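Local coordinates for protein putative deoxyribonuclease yjjV (Escherichia coli, PDB 1ZZM) that probably hydrolyses ester bonds as a TatD-type, metal-dependent hydrolase that binds two divalent metal cations per subunit, at residues 76-79 with 80-83; 191-194 with 195-199; 242-245 with 246-250. One frame throughout, in Å; residues are numbered along the deposited sequence.

Contact 1: residues 76-79 with 80-83; sequences VSLE and QLQQ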
ATOM      1  N   VAL A  76     -18.683 -14.254   6.241  1.00 16.71           N
ATOM      2  CA  VAL A  76     -19.440 -13.022   6.445  1.00 15.18           C
ATOM      3  C   VAL A  76     -18.533 -11.826   6.122  1.00 16.60           C
ATOM      4  O   VAL A  76     -18.972 -10.876   5.471  1.00 15.53           O
ATOM      5  CB  VAL A  76     -20.010 -12.919   7.898  1.00 18.21           C
ATOM      6  CG1 VAL A  76     -20.622 -11.570   8.136  1.00 18.11           C
ATOM      7  CG2 VAL A  76     -21.102 -13.990   8.091  1.00 22.97           C
ATOM      8  N   SER A  77     -17.259 -11.885   6.513  1.00 15.35           N
ATOM      9  CA  SER A  77     -16.339 -10.781   6.180  1.00 14.63           C
ATOM     10  C   SER A  77     -16.270 -10.600   4.663  1.00 12.67           C
ATOM     11  O   SER A  77     -16.245  -9.469   4.153  1.00 10.33           O
ATOM     12  CB  SER A  77     -14.928 -11.091   6.698  1.00 14.04           C
ATOM     13  OG  SER A  77     -14.940 -11.241   8.115  1.00 15.38           O
ATOM     14  N   LEU A  78     -16.220 -11.706   3.933  1.00  9.04           N
ATOM     15  CA  LEU A  78     -16.124 -11.602   2.481  1.00 10.98           C
ATOM     16  C   LEU A  78     -17.426 -11.096   1.879  1.00 11.16           C
ATOM     17  O   LEU A  78     -17.419 -10.348   0.907  1.00 10.43           O
ATOM     18  CB  LEU A  78     -15.754 -12.939   1.853  1.00 12.33           C
ATOM     19  CG  LEU A  78     -14.257 -13.303   1.932  1.00 14.55           C
ATOM     20  CD1 LEU A  78     -14.048 -14.776   1.538  1.00 18.18           C
ATOM     21  CD2 LEU A  78     -13.466 -12.391   0.966  1.00 17.77           C
ATOM     22  N   GLU A  79     -18.549 -11.500   2.452  1.00 13.12           N
ATOM     23  CA  GLU A  79     -19.807 -11.014   1.915  1.00 13.58           C
ATOM     24  C   GLU A  79     -19.879  -9.502   2.184  1.00 13.58           C
ATOM     25  O   GLU A  79     -20.374  -8.728   1.351  1.00 13.24           O
ATOM     26  CB  GLU A  79     -20.986 -11.722   2.582  1.00 13.94           C
ATOM     27  CG  GLU A  79     -22.307 -11.249   2.031  1.00 20.28           C
ATOM     28  CD  GLU A  79     -23.494 -11.905   2.699  1.00 21.59           C
ATOM     29  OE1 GLU A  79     -23.628 -13.149   2.685  1.00 29.29           O
ATOM     30  OE2 GLU A  79     -24.285 -11.152   3.230  1.00 22.69           O
ATOM     31  N   GLN A  80     -19.394  -9.069   3.345  1.00 10.14           N
ATOM     32  CA  GLN A  80     -19.430  -7.629   3.656  1.00 14.02           C
ATOM     33  C   GLN A  80     -18.570  -6.822   2.678  1.00 14.10           C
ATOM     34  O   GLN A  80     -18.925  -5.710   2.275  1.00 11.14           O
ATOM     35  CB  GLN A  80     -18.918  -7.363   5.062  1.00 15.08           C
ATOM     36  CG  GLN A  80     -19.819  -7.814   6.155  1.00 18.27           C
ATOM     37  CD  GLN A  80     -19.144  -7.582   7.502  1.00 22.04           C
ATOM     38  OE1 GLN A  80     -18.971  -6.424   7.960  1.00 26.26           O
ATOM     39  NE2 GLN A  80     -18.718  -8.659   8.118  1.00 22.57           N
ATOM     40  N   LEU A  81     -17.423  -7.386   2.327  1.00 12.20           N
ATOM     41  CA  LEU A  81     -16.523  -6.734   1.365  1.00  9.38           C
ATOM     42  C   LEU A  81     -17.244  -6.596   0.002  1.00 10.23           C
ATOM     43  O   LEU A  81     -17.270  -5.499  -0.602  1.00  8.98           O
ATOM     44  CB  LEU A  81     -15.256  -7.575   1.232  1.00  9.14           C
ATOM     45  CG  LEU A  81     -14.299  -7.087   0.142  1.00 10.86           C
ATOM     46  CD1 LEU A  81     -13.899  -5.605   0.435  1.00 11.02           C
ATOM     47  CD2 LEU A  81     -13.032  -7.998   0.120  1.00 11.68           C
ATOM     48  N   GLN A  82     -17.837  -7.693  -0.475  1.00  9.67           N
ATOM     49  CA  GLN A  82     -18.540  -7.638  -1.748  1.00 12.78           C
ATOM     50  C   GLN A  82     -19.693  -6.629  -1.725  1.00 12.23           C
ATOM     51  O   GLN A  82     -19.821  -5.809  -2.628  1.00 10.60           O
ATOM     52  CB  GLN A  82     -19.026  -9.039  -2.170  1.00  9.22           C
ATOM     53  CG  GLN A  82     -19.758  -9.065  -3.520  1.00 13.64           C
ATOM     54  CD  GLN A  82     -21.254  -8.801  -3.367  1.00 15.99           C
ATOM     55  OE1 GLN A  82     -21.901  -9.380  -2.497  1.00 17.71           O
ATOM     56  NE2 GLN A  82     -21.806  -7.927  -4.221  1.00 14.19           N
ATOM     57  N   GLN A  83     -20.529  -6.667  -0.687  1.00  9.98           N
ATOM     58  CA  GLN A  83     -21.630  -5.704  -0.623  1.00 13.14           C
ATOM     59  C   GLN A  83     -21.128  -4.272  -0.543  1.00 15.97           C
ATOM     60  O   GLN A  83     -21.741  -3.362  -1.126  1.00 16.25           O
ATOM     61  CB  GLN A  83     -22.508  -5.968   0.601  1.00 15.12           C
ATOM     62  CG  GLN A  83     -23.259  -7.236   0.509  1.00 18.11           C
ATOM     63  CD  GLN A  83     -24.072  -7.453   1.779  1.00 23.19           C
ATOM     64  OE1 GLN A  83     -23.846  -6.795   2.803  1.00 32.56           O
ATOM     65  NE2 GLN A  83     -25.000  -8.368   1.722  1.00 20.25           N
TER
HETATM   66  O   HOH W   1     -17.006 -10.209   9.541  1.00 28.76           O
HETATM   67  O   HOH W   2     -23.325  -8.765   4.827  1.00 27.79           O
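In Glu79 the chain leaves CA opposite the backbone N (chi1 -179°), while Gln83 holds its CG anti to the carbonyl carbon (chi1 -68°). One turn of helix separates the two residues. These torsions bring the carboxylate and the side-chain amide together, with their planes turned 50° apart. Glu79 OE2 comes 3.2 Å from Gln83 NE2, but the angle is too poor for a hydrogen bond. A water joins the groups instead. It donates to Glu79 OE2 at 3.0 Å and to Gln83 OE1 at 2.9 Å.

Val76 and Gln80 make another i to i+4 pair. The extended Gln80 chain runs back past the Val76 carbonyl, and its CG lies 3.2 Å from Val76 O. That oxygen accepts Gln80 N at 2.8 Å and, weakly, Gln80 NE2. Val76 CG1 also touches Gln80 NE2, at 3.5 Å. A second water meets Ser77 OG at 2.7 Å and accepts weakly from Gln80 NE2.

All eight residues belong to helix 75-87 of this TIM-barrel-clan domain. The helix lies against helix 109-125, where Leu78 meets Leu115 and Leu81 meets Gln119. Between themselves Leu78 and Leu81 touch only loosely, CD2 to CD2 at 4.5 Å. Ser77 OG is also bonded to Ser74 N, just before the helix begins. Gln82 NE2 bonds to Tyr126 OH.

Contact 2: residues 191-194 with 195-199; sequences RDVI and AKLPL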
ATOM      1  N   ARG A 191      17.648  -1.258  -1.524  1.00 14.59           N
ATOM      2  CA  ARG A 191      17.984   0.041  -2.096  1.00 15.52           C
ATOM      3  C   ARG A 191      18.520  -0.128  -3.511  1.00 13.17           C
ATOM      4  O   ARG A 191      18.205   0.673  -4.399  1.00 13.53           O
ATOM      5  CB  ARG A 191      19.033   0.778  -1.235  1.00 17.84           C
ATOM      6  CG  ARG A 191      18.529   1.163   0.156  1.00 22.16           C
ATOM      7  CD  ARG A 191      19.701   1.454   1.119  1.00 21.61           C
ATOM      8  NE  ARG A 191      20.652   2.452   0.628  1.00 22.24           N
ATOM      9  CZ  ARG A 191      20.472   3.774   0.675  1.00 25.49           C
ATOM     10  NH1 ARG A 191      19.365   4.283   1.185  1.00 26.04           N
ATOM     11  NH2 ARG A 191      21.418   4.602   0.233  1.00 28.79           N
ATOM     12  N   ASP A 192      19.303  -1.186  -3.739  1.00 14.66           N
ATOM     13  CA  ASP A 192      19.859  -1.424  -5.061  1.00 16.35           C
ATOM     14  C   ASP A 192      18.761  -1.788  -6.061  1.00 16.85           C
ATOM     15  O   ASP A 192      18.850  -1.435  -7.232  1.00 19.03           O
ATOM     16  CB  ASP A 192      20.910  -2.544  -5.026  1.00 20.25           C
ATOM     17  CG  ASP A 192      22.191  -2.116  -4.346  1.00 29.16           C
ATOM     18  OD1 ASP A 192      22.534  -0.909  -4.424  1.00 30.80           O
ATOM     19  OD2 ASP A 192      22.866  -2.987  -3.748  1.00 31.97           O
ATOM     20  N   VAL A 193      17.727  -2.487  -5.587  1.00 15.69           N
ATOM     21  CA  VAL A 193      16.604  -2.874  -6.457  1.00 16.08           C
ATOM     22  C   VAL A 193      15.854  -1.629  -6.857  1.00 15.15           C
ATOM     23  O   VAL A 193      15.623  -1.361  -8.044  1.00 13.30           O
ATOM     24  CB  VAL A 193      15.611  -3.834  -5.707  1.00 14.39           C
ATOM     25  CG1 VAL A 193      14.326  -4.079  -6.563  1.00 13.29           C
ATOM     26  CG2 VAL A 193      16.282  -5.119  -5.413  1.00 15.59           C
ATOM     27  N   ILE A 194      15.498  -0.827  -5.856  1.00 13.71           N
ATOM     28  CA  ILE A 194      14.742   0.388  -6.122  1.00 14.76           C
ATOM     29  C   ILE A 194      15.518   1.351  -7.017  1.00 15.91           C
ATOM     30  O   ILE A 194      14.941   2.087  -7.808  1.00 15.63           O
ATOM     31  CB  ILE A 194      14.354   1.060  -4.795  1.00 13.84           C
ATOM     32  CG1 ILE A 194      13.473   0.102  -4.015  1.00 11.35           C
ATOM     33  CG2 ILE A 194      13.608   2.359  -5.035  1.00 15.69           C
ATOM     34  CD1 ILE A 194      12.234  -0.396  -4.757  1.00 15.50           C
ATOM     35  N   ALA A 195      16.839   1.334  -6.910  1.00 15.42           N
ATOM     36  CA  ALA A 195      17.649   2.196  -7.764  1.00 16.12           C
ATOM     37  C   ALA A 195      17.566   1.758  -9.225  1.00 17.60           C
ATOM     38  O   ALA A 195      17.744   2.568 -10.125  1.00 22.68           O
ATOM     39  CB  ALA A 195      19.117   2.159  -7.298  1.00 18.36           C
ATOM     40  N   LYS A 196      17.277   0.495  -9.472  1.00 17.18           N
ATOM     41  CA  LYS A 196      17.243  -0.003 -10.845  1.00 21.23           C
ATOM     42  C   LYS A 196      15.890  -0.094 -11.542  1.00 19.69           C
ATOM     43  O   LYS A 196      15.831  -0.120 -12.777  1.00 21.58           O
ATOM     44  CB  LYS A 196      17.904  -1.370 -10.912  1.00 24.14           C
ATOM     45  CG  LYS A 196      19.284  -1.404 -10.292  1.00 31.98           C
ATOM     46  CD  LYS A 196      19.810  -2.829 -10.230  1.00 37.59           C
ATOM     47  CE  LYS A 196      21.086  -2.910  -9.391  1.00 39.59           C
ATOM     48  NZ  LYS A 196      21.565  -4.316  -9.271  1.00 42.11           N
ATOM     49  N   LEU A 197      14.813  -0.166 -10.776  1.00 16.70           N
ATOM     50  CA  LEU A 197      13.493  -0.285 -11.407  1.00 14.76           C
ATOM     51  C   LEU A 197      13.125   0.947 -12.228  1.00 15.60           C
ATOM     52  O   LEU A 197      13.623   2.040 -11.979  1.00 12.61           O
ATOM     53  CB  LEU A 197      12.417  -0.519 -10.333  1.00 16.19           C
ATOM     54  CG  LEU A 197      12.565  -1.804  -9.469  1.00 14.72           C
ATOM     55  CD1 LEU A 197      11.503  -1.825  -8.329  1.00 12.40           C
ATOM     56  CD2 LEU A 197      12.407  -3.040 -10.367  1.00 11.55           C
ATOM     57  N   PRO A 198      12.249   0.773 -13.235  1.00 13.49           N
ATOM     58  CA  PRO A 198      11.777   1.865 -14.105  1.00 15.41           C
ATOM     59  C   PRO A 198      11.064   2.859 -13.190  1.00 16.80           C
ATOM     60  O   PRO A 198      10.291   2.454 -12.311  1.00 12.06           O
ATOM     61  CB  PRO A 198      10.755   1.198 -15.003  1.00 13.70           C
ATOM     62  CG  PRO A 198      11.218  -0.256 -15.065  1.00 17.54           C
ATOM     63  CD  PRO A 198      11.728  -0.536 -13.659  1.00 16.44           C
ATOM     64  N   LEU A 199      11.291   4.143 -13.403  1.00 13.18           N
ATOM     65  CA  LEU A 199      10.646   5.143 -12.563  1.00 18.63           C
ATOM     66  C   LEU A 199       9.109   5.044 -12.556  1.00 16.07           C
ATOM     67  O   LEU A 199       8.466   5.390 -11.561  1.00 14.11           O
ATOM     68  CB  LEU A 199      11.044   6.544 -13.028  1.00 18.47           C
ATOM     69  CG  LEU A 199      10.778   7.699 -12.062  1.00 19.85           C
ATOM     70  CD1 LEU A 199      11.343   7.346 -10.665  1.00 22.05           C
ATOM     71  CD2 LEU A 199      11.482   8.967 -12.591  1.00 19.59           C
TER
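Ala195 N bonds to Arg191 O at 2.9 Å as helix 190-196 nears its end. This helix is the crossover of a beta-alpha-beta unit between parallel strands 175-178 and 202-204. The methyl of Ala195 sits 3.4 Å from the same Arg191 O.

Lys196 lays its extended chain past the Asp192 carbonyl, with CG 3.1 Å from Asp192 O. Lys196 NZ stays 5.8 Å from Asp192 OD2, and that carboxylate has its salt bridge with Lys189. Lys196 N bonds to Val193 O from above the carbonyl plane and only weakly to Asp192 O.

Leu197 N reaches Val193 O nearly along the C=O axis, so two backbone donors grip this oxygen. Leu197 then leaves the helix, and its psi of 155° leads into loop. With CG anti to the carbonyl carbon (chi1 -61°), its side chain lies beside that of Val193, pointing the same way, and crosses Ile194. The group also touches Ala166 and Ile176. With an alanine here the CD1 contacts go, which is likely to open a gap beside Val193 and Ile194. Leu197 CD1 lies 4.0 Å from Val193 CG1 and 3.9 Å from Ile194 CD1.

Contact 3: residues 242-245 with 246-250; sequences DEIA and QALLN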
ATOM      1  N   ASP A 242      12.821  16.705  -9.029  1.00 22.77           N
ATOM      2  CA  ASP A 242      11.537  17.136  -9.552  1.00 24.07           C
ATOM      3  C   ASP A 242      10.941  16.121 -10.517  1.00 21.84           C
ATOM      4  O   ASP A 242       9.722  15.965 -10.583  1.00 22.12           O
ATOM      5  CB  ASP A 242      11.651  18.530 -10.180  1.00 28.14           C
ATOM      6  CG  ASP A 242      11.399  19.648  -9.157  1.00 36.11           C
ATOM      7  OD1 ASP A 242      11.966  19.594  -8.036  1.00 39.93           O
ATOM      8  OD2 ASP A 242      10.629  20.587  -9.467  1.00 43.02           O
ATOM      9  N   GLU A 243      11.794  15.402 -11.240  1.00 19.54           N
ATOM     10  CA  GLU A 243      11.287  14.401 -12.162  1.00 20.43           C
ATOM     11  C   GLU A 243      10.757  13.193 -11.365  1.00 17.75           C
ATOM     12  O   GLU A 243       9.736  12.584 -11.730  1.00 16.57           O
ATOM     13  CB  GLU A 243      12.387  13.928 -13.102  1.00 22.51           C
ATOM     14  CG  GLU A 243      11.849  13.110 -14.262  1.00 28.23           C
ATOM     15  CD  GLU A 243      12.916  12.246 -14.900  1.00 30.46           C
ATOM     16  OE1 GLU A 243      14.045  12.737 -15.090  1.00 27.32           O
ATOM     17  OE2 GLU A 243      12.617  11.073 -15.209  1.00 34.91           O
ATOM     18  N   ILE A 244      11.460  12.836 -10.297  1.00 14.82           N
ATOM     19  CA  ILE A 244      11.040  11.708  -9.477  1.00 12.85           C
ATOM     20  C   ILE A 244       9.717  12.027  -8.785  1.00 16.35           C
ATOM     21  O   ILE A 244       8.786  11.224  -8.814  1.00 19.09           O
ATOM     22  CB  ILE A 244      12.094  11.356  -8.385  1.00 15.93           C
ATOM     23  CG1 ILE A 244      13.421  10.947  -9.048  1.00 14.00           C
ATOM     24  CG2 ILE A 244      11.552  10.201  -7.470  1.00 12.12           C
ATOM     25  CD1 ILE A 244      14.590  10.835  -8.025  1.00 14.97           C
ATOM     26  N   ALA A 245       9.625  13.202  -8.174  1.00 14.78           N
ATOM     27  CA  ALA A 245       8.391  13.581  -7.483  1.00 15.87           C
ATOM     28  C   ALA A 245       7.214  13.534  -8.447  1.00 16.54           C
ATOM     29  O   ALA A 245       6.144  13.028  -8.106  1.00 15.36           O
ATOM     30  CB  ALA A 245       8.526  14.969  -6.901  1.00 15.14           C
ATOM     31  N   GLN A 246       7.393  14.077  -9.655  1.00 16.42           N
ATOM     32  CA  GLN A 246       6.304  14.076 -10.628  1.00 17.96           C
ATOM     33  C   GLN A 246       5.947  12.663 -11.076  1.00 16.14           C
ATOM     34  O   GLN A 246       4.780  12.358 -11.317  1.00 17.67           O
ATOM     35  CB  GLN A 246       6.644  14.897 -11.882  1.00 19.18           C
ATOM     36  CG  GLN A 246       5.447  14.993 -12.823  1.00 29.86           C
ATOM     37  CD  GLN A 246       4.229  15.613 -12.129  1.00 36.79           C
ATOM     38  OE1 GLN A 246       4.254  16.783 -11.711  1.00 43.02           O
ATOM     39  NE2 GLN A 246       3.166  14.824 -11.982  1.00 37.28           N
ATOM     40  N   ALA A 247       6.937  11.793 -11.175  1.00 16.52           N
ATOM     41  CA  ALA A 247       6.647  10.431 -11.596  1.00 15.98           C
ATOM     42  C   ALA A 247       5.801   9.693 -10.545  1.00 16.52           C
ATOM     43  O   ALA A 247       4.821   9.011 -10.872  1.00 15.00           O
ATOM     44  CB  ALA A 247       7.923   9.698 -11.846  1.00 13.60           C
ATOM     45  N   LEU A 248       6.186   9.818  -9.280  1.00 16.61           N
ATOM     46  CA  LEU A 248       5.442   9.151  -8.222  1.00 15.47           C
ATOM     47  C   LEU A 248       3.993   9.627  -8.262  1.00 13.21           C
ATOM     48  O   LEU A 248       3.079   8.811  -8.137  1.00 12.54           O
ATOM     49  CB  LEU A 248       6.063   9.446  -6.858  1.00 12.88           C
ATOM     50  CG  LEU A 248       7.483   8.905  -6.680  1.00 13.68           C
ATOM     51  CD1 LEU A 248       8.119   9.585  -5.505  1.00 13.34           C
ATOM     52  CD2 LEU A 248       7.454   7.361  -6.523  1.00 14.41           C
ATOM     53  N   LEU A 249       3.772  10.933  -8.452  1.00 12.58           N
ATOM     54  CA  LEU A 249       2.401  11.437  -8.519  1.00 15.04           C
ATOM     55  C   LEU A 249       1.690  10.861  -9.727  1.00 13.68           C
ATOM     56  O   LEU A 249       0.569  10.395  -9.604  1.00 11.59           O
ATOM     57  CB  LEU A 249       2.338  12.984  -8.566  1.00 14.41           C
ATOM     58  CG  LEU A 249       2.738  13.742  -7.287  1.00 19.58           C
ATOM     59  CD1 LEU A 249       2.769  15.231  -7.566  1.00 13.61           C
ATOM     60  CD2 LEU A 249       1.755  13.442  -6.132  1.00 21.00           C
ATOM     61  N   ASN A 250       2.339  10.863 -10.887  1.00 13.70           N
ATOM     62  CA  ASN A 250       1.687  10.327 -12.099  1.00 15.06           C
ATOM     63  C   ASN A 250       1.363   8.825 -12.006  1.00 12.28           C
ATOM     64  O   ASN A 250       0.314   8.373 -12.461  1.00 10.41           O
ATOM     65  CB  ASN A 250       2.572  10.549 -13.332  1.00 19.64           C
ATOM     66  CG  ASN A 250       2.687  12.017 -13.714  1.00 26.53           C
ATOM     67  OD1 ASN A 250       1.965  12.874 -13.191  1.00 29.44           O
ATOM     68  ND2 ASN A 250       3.594  12.311 -14.640  1.00 31.14           N
TER
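Ile244 and Leu248 lie side by side on one face of helix 241-256 and point the same way. Ile244 CG2 and Leu248 CD1 are 4.0 Å apart. With CG1 anti to the carbonyl carbon (chi1 -62°), Ile244 CG2 lies beside that carbon, and this is the branch that meets Leu248. Leu248 also covers the backbone of the turn before it, with CG 3.4 Å from Ile244 O. Ile244 O itself accepts Leu248 N at 3.0 Å. Leu249 does likewise one residue later. Leu249 CG lies 3.6 Å from Ala245 O, which takes Leu249 N.

The methyl of Ala247 rests 3.4 Å from Glu243 O, and Ala247 N bonds to that oxygen. Gln246 N bonds to Asp242 O from above the carbonyl plane. Gln246 bends at chi2 (58°), which carries its amide along the helix to Asn250. There, inside 246-250, Gln246 NE2 donates to Asn250 OD1 at 2.6 Å. This bond is short and bent, with 133° at the hydrogen, and NE2 stands above the Asn250 carbonyl plane.

The next shell is helix 226-236. Its Phe230 touches Ile244, Ala245 and Leu248, and its Leu233 touches Ile244. Ala247 and Glu243 meet Leu199, and Asp242 makes a salt bridge with Arg4.

Buried Ile244, Ala245 and Leu248 thus pack by apolar contact onto helix 226-236 of this TIM-barrel-clan domain. Exposed Asp242, Gln246 and Asn250 carry polar groups, and the amide pair may limit how far the Gln246 and Asn250 side chains can turn.

Contacts 1 and 3 each lie within one helix; contact 2 runs from the end of a helix into the loop after it. Contacts 2 and 3 are neighbours, with centres 15 Å apart. Leu199 joins them: Leu199 CG packs 3.5 Å from Ala247 CB, and Leu199 CD2 also meets Glu243. Contact 1 is on the opposite side of the chain's centre, its centre 37 Å from that of contact 2 and 36 Å from that of contact 3. None supplies a metal ligand. The Leu81 side chain is about 10 Å from that of the metal ligand Glu97, and Ile194 about 11 Å from that of His157, another. Contact 3 lies away from these sites, though the Asp242 side chain is about 8 Å from a further zinc ion.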